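Local coordinates for mitochondrial import inner membrane translocase subunit TIM8 (PDB 3CJH), which acts as an intermembrane-space chaperone in the import of some multi-pass inner-membrane proteins and in the transfer of beta-barrel precursors to the SAM complex, at residues N19-K24 and S43-R48. Numbering follows the deposited sequence.
Sequences NICFKK and SNCVNR
The twin CX3C motif ties its two helices together here through the disulfide between C21 and C45. C21 lies on helix 7-25 and C45 on helix 36-62. C21 SG and C45 SG are bonded at 2.1 Å, with a chi3 of -90°. The two side chains reach the bridge differently. C21 carries its sulfur on the side of its own backbone N (chi1 -70°). The SG of C45 points opposite the backbone N of C45 (chi1 -179°). The CA atoms of C21 and C45 are 6.1 Å apart, the nearest such pair across the two segments. The SG of C21 also lies 3.8 Å from the backbone N of V46.

This is the helix-loop-helix hairpin of the small Tim family. A second disulfide, C25 to C41, joins the same two helices closer to the connecting loop. During transit from the cytosol into the mitochondrion the four cysteines of the motif probably coordinate zinc, which would prevent folding until the chain has crossed the outer membrane.

Within helix 36-62, S43 O takes the helical N-H of N47 and, from the other side of the carbonyl plane, its side-chain ND2. N47 ND2 lies 2.9 Å from S43 O, in a bent bond. N47 OD1 bonds a basic side chain of a neighbouring subunit.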
ATOM      1  N   ASN B  19       6.829   4.572   9.287  1.00 11.07           N
ATOM      2  CA  ASN B  19       5.623   3.974   8.745  1.00  9.57           C
ATOM      3  C   ASN B  19       5.830   2.518   8.278  1.00 10.10           C
ATOM      4  O   ASN B  19       5.025   1.632   8.596  1.00 10.74           O
ATOM      5  CB  ASN B  19       5.097   4.825   7.603  1.00 11.07           C
ATOM      6  CG  ASN B  19       3.832   4.268   7.012  1.00 12.30           C
ATOM      7  OD1 ASN B  19       2.909   3.886   7.738  1.00 13.66           O
ATOM      8  ND2 ASN B  19       3.781   4.197   5.689  1.00 12.84           N
ATOM      9  N   ILE B  20       6.930   2.258   7.570  1.00 10.77           N
ATOM     10  CA  ILE B  20       7.200   0.893   7.093  1.00 11.32           C
ATOM     11  C   ILE B  20       7.525  -0.039   8.253  1.00 11.67           C
ATOM     12  O   ILE B  20       6.961  -1.132   8.361  1.00 12.23           O
ATOM     13  CB  ILE B  20       8.387   0.759   6.073  1.00 13.90           C
ATOM     14  CG1 ILE B  20       8.813   2.099   5.459  1.00 15.03           C
ATOM     15  CG2 ILE B  20       7.989  -0.257   4.965  1.00 15.25           C
ATOM     16  CD1 ILE B  20       9.661   1.983   4.187  1.00 14.19           C
ATOM     17  N   CYS B  21       8.451   0.399   9.105  1.00 10.92           N
ATOM     18  CA  CYS B  21       8.989  -0.457  10.161  1.00  8.89           C
ATOM     19  C   CYS B  21       8.011  -0.697  11.286  1.00  7.94           C
ATOM     20  O   CYS B  21       7.972  -1.776  11.856  1.00  8.17           O
ATOM     21  CB  CYS B  21      10.288   0.112  10.707  1.00  8.39           C
ATOM     22  SG  CYS B  21      11.657  -0.007   9.537  1.00 13.20           S
ATOM     23  N   PHE B  22       7.198   0.297  11.601  1.00  7.90           N
ATOM     24  CA  PHE B  22       6.184   0.131  12.659  1.00  7.65           C
ATOM     25  C   PHE B  22       5.245  -1.046  12.340  1.00  8.68           C
ATOM     26  O   PHE B  22       4.989  -1.902  13.178  1.00  7.94           O
ATOM     27  CB  PHE B  22       5.382   1.401  12.807  1.00  7.63           C
ATOM     28  CG  PHE B  22       4.313   1.328  13.862  1.00  8.48           C
ATOM     29  CD1 PHE B  22       4.620   1.541  15.186  1.00  7.21           C
ATOM     30  CD2 PHE B  22       2.991   1.091  13.524  1.00  8.10           C
ATOM     31  CE1 PHE B  22       3.621   1.497  16.164  1.00  7.79           C
ATOM     32  CE2 PHE B  22       2.005   1.047  14.500  1.00  7.54           C
ATOM     33  CZ  PHE B  22       2.321   1.250  15.812  1.00  7.08           C
ATOM     34  N   LYS B  23       4.750  -1.084  11.108  1.00 11.89           N
ATOM     35  CA  LYS B  23       3.923  -2.193  10.637  1.00 13.32           C
ATOM     36  C   LYS B  23       4.581  -3.555  10.828  1.00 14.27           C
ATOM     37  O   LYS B  23       3.945  -4.511  11.293  1.00 16.63           O
ATOM     38  CB  LYS B  23       3.673  -2.056   9.152  1.00 15.34           C
ATOM     39  CG  LYS B  23       2.869  -0.852   8.728  1.00 18.79           C
ATOM     40  CD  LYS B  23       2.805  -0.770   7.181  1.00 19.91           C
ATOM     41  CE  LYS B  23       1.689   0.191   6.689  1.00 22.72           C
ATOM     42  NZ  LYS B  23       1.116  -0.167   5.311  1.00 25.35           N
ATOM     43  N   LYS B  24       5.853  -3.631  10.451  1.00 12.37           N
ATOM     44  CA  LYS B  24       6.597  -4.886  10.456  1.00 13.32           C
ATOM     45  C   LYS B  24       7.057  -5.345  11.826  1.00 12.79           C
ATOM     46  O   LYS B  24       7.134  -6.550  12.053  1.00 14.41           O
ATOM     47  CB  LYS B  24       7.796  -4.798   9.492  1.00 14.08           C
ATOM     48  CG  LYS B  24       7.308  -4.627   8.061  1.00 16.78           C
ATOM     49  CD  LYS B  24       8.392  -4.546   6.989  1.00 17.79           C
ATOM     50  CE  LYS B  24       7.748  -4.636   5.586  1.00 18.93           C
ATOM     51  NZ  LYS B  24       8.707  -5.088   4.533  1.00 19.06           N
ATOM     52  N   SER B  43      15.214  -0.821  15.135  1.00 10.03           N
ATOM     53  CA  SER B  43      16.485  -0.196  14.744  1.00  9.12           C
ATOM     54  C   SER B  43      17.238  -1.008  13.695  1.00  8.78           C
ATOM     55  O   SER B  43      17.860  -0.425  12.798  1.00 10.39           O
ATOM     56  CB  SER B  43      17.377   0.012  15.959  1.00  9.72           C
ATOM     57  OG  SER B  43      17.785  -1.229  16.503  1.00 12.22           O
ATOM     58  N   ASN B  44      17.219  -2.337  13.832  1.00  7.38           N
ATOM     59  CA  ASN B  44      17.633  -3.247  12.741  1.00  7.62           C
ATOM     60  C   ASN B  44      16.893  -2.937  11.432  1.00  6.93           C
ATOM     61  O   ASN B  44      17.502  -2.802  10.389  1.00  6.54           O
ATOM     62  CB  ASN B  44      17.279  -4.695  13.082  1.00  7.40           C
ATOM     63  CG  ASN B  44      18.121  -5.286  14.185  1.00  8.60           C
ATOM     64  OD1 ASN B  44      19.154  -4.729  14.599  1.00  8.98           O
ATOM     65  ND2 ASN B  44      17.674  -6.442  14.678  1.00  8.93           N
ATOM     66  N   CYS B  45      15.568  -2.856  11.500  1.00  6.66           N
ATOM     67  CA  CYS B  45      14.721  -2.568  10.312  1.00  8.21           C
ATOM     68  C   CYS B  45      15.221  -1.329   9.517  1.00  8.53           C
ATOM     69  O   CYS B  45      15.471  -1.425   8.310  1.00  8.25           O
ATOM     70  CB  CYS B  45      13.251  -2.401  10.742  1.00  7.83           C
ATOM     71  SG  CYS B  45      12.020  -2.069   9.444  1.00 11.59           S
ATOM     72  N   VAL B  46      15.403  -0.200  10.206  1.00  8.21           N
ATOM     73  CA  VAL B  46      15.952   1.021   9.591  1.00  7.94           C
ATOM     74  C   VAL B  46      17.330   0.775   8.925  1.00  8.62           C
ATOM     75  O   VAL B  46      17.567   1.198   7.784  1.00  9.13           O
ATOM     76  CB  VAL B  46      16.200   2.168  10.614  1.00  8.57           C
ATOM     77  CG1 VAL B  46      16.196   3.522   9.901  1.00  7.85           C
ATOM     78  CG2 VAL B  46      15.201   2.157  11.737  1.00 10.12           C
ATOM     79  N   ASN B  47      18.235   0.123   9.657  1.00  6.97           N
ATOM     80  CA  ASN B  47      19.601  -0.106   9.184  1.00  7.16           C
ATOM     81  C   ASN B  47      19.625  -0.995   7.948  1.00  7.77           C
ATOM     82  O   ASN B  47      20.250  -0.690   6.927  1.00  6.13           O
ATOM     83  CB  ASN B  47      20.440  -0.764  10.290  1.00  6.80           C
ATOM     84  CG  ASN B  47      21.060   0.247  11.215  1.00  7.34           C
ATOM     85  OD1 ASN B  47      21.937   0.988  10.805  1.00 10.42           O
ATOM     86  ND2 ASN B  47      20.610   0.288  12.459  1.00  6.82           N
ATOM     87  N   ARG B  48      18.941  -2.118   8.083  1.00  8.56           N
ATOM     88  CA  ARG B  48      18.749  -3.081   7.010  1.00  8.75           C
ATOM     89  C   ARG B  48      18.115  -2.416   5.772  1.00  7.32           C
ATOM     90  O   ARG B  48      18.479  -2.703   4.627  1.00  6.22           O
ATOM     91  CB  ARG B  48      17.861  -4.227   7.530  1.00  8.76           C
ATOM     92  CG  ARG B  48      18.331  -5.603   7.189  1.00 10.12           C
ATOM     93  CD  ARG B  48      19.832  -5.842   7.512  1.00  9.20           C
ATOM     94  NE  ARG B  48      20.143  -5.798   8.937  1.00  9.65           N
ATOM     95  CZ  ARG B  48      21.030  -4.985   9.524  1.00  9.87           C
ATOM     96  NH1 ARG B  48      21.750  -4.100   8.833  1.00  8.64           N
ATOM     97  NH2 ARG B  48      21.216  -5.075  10.837  1.00 10.26           N
TER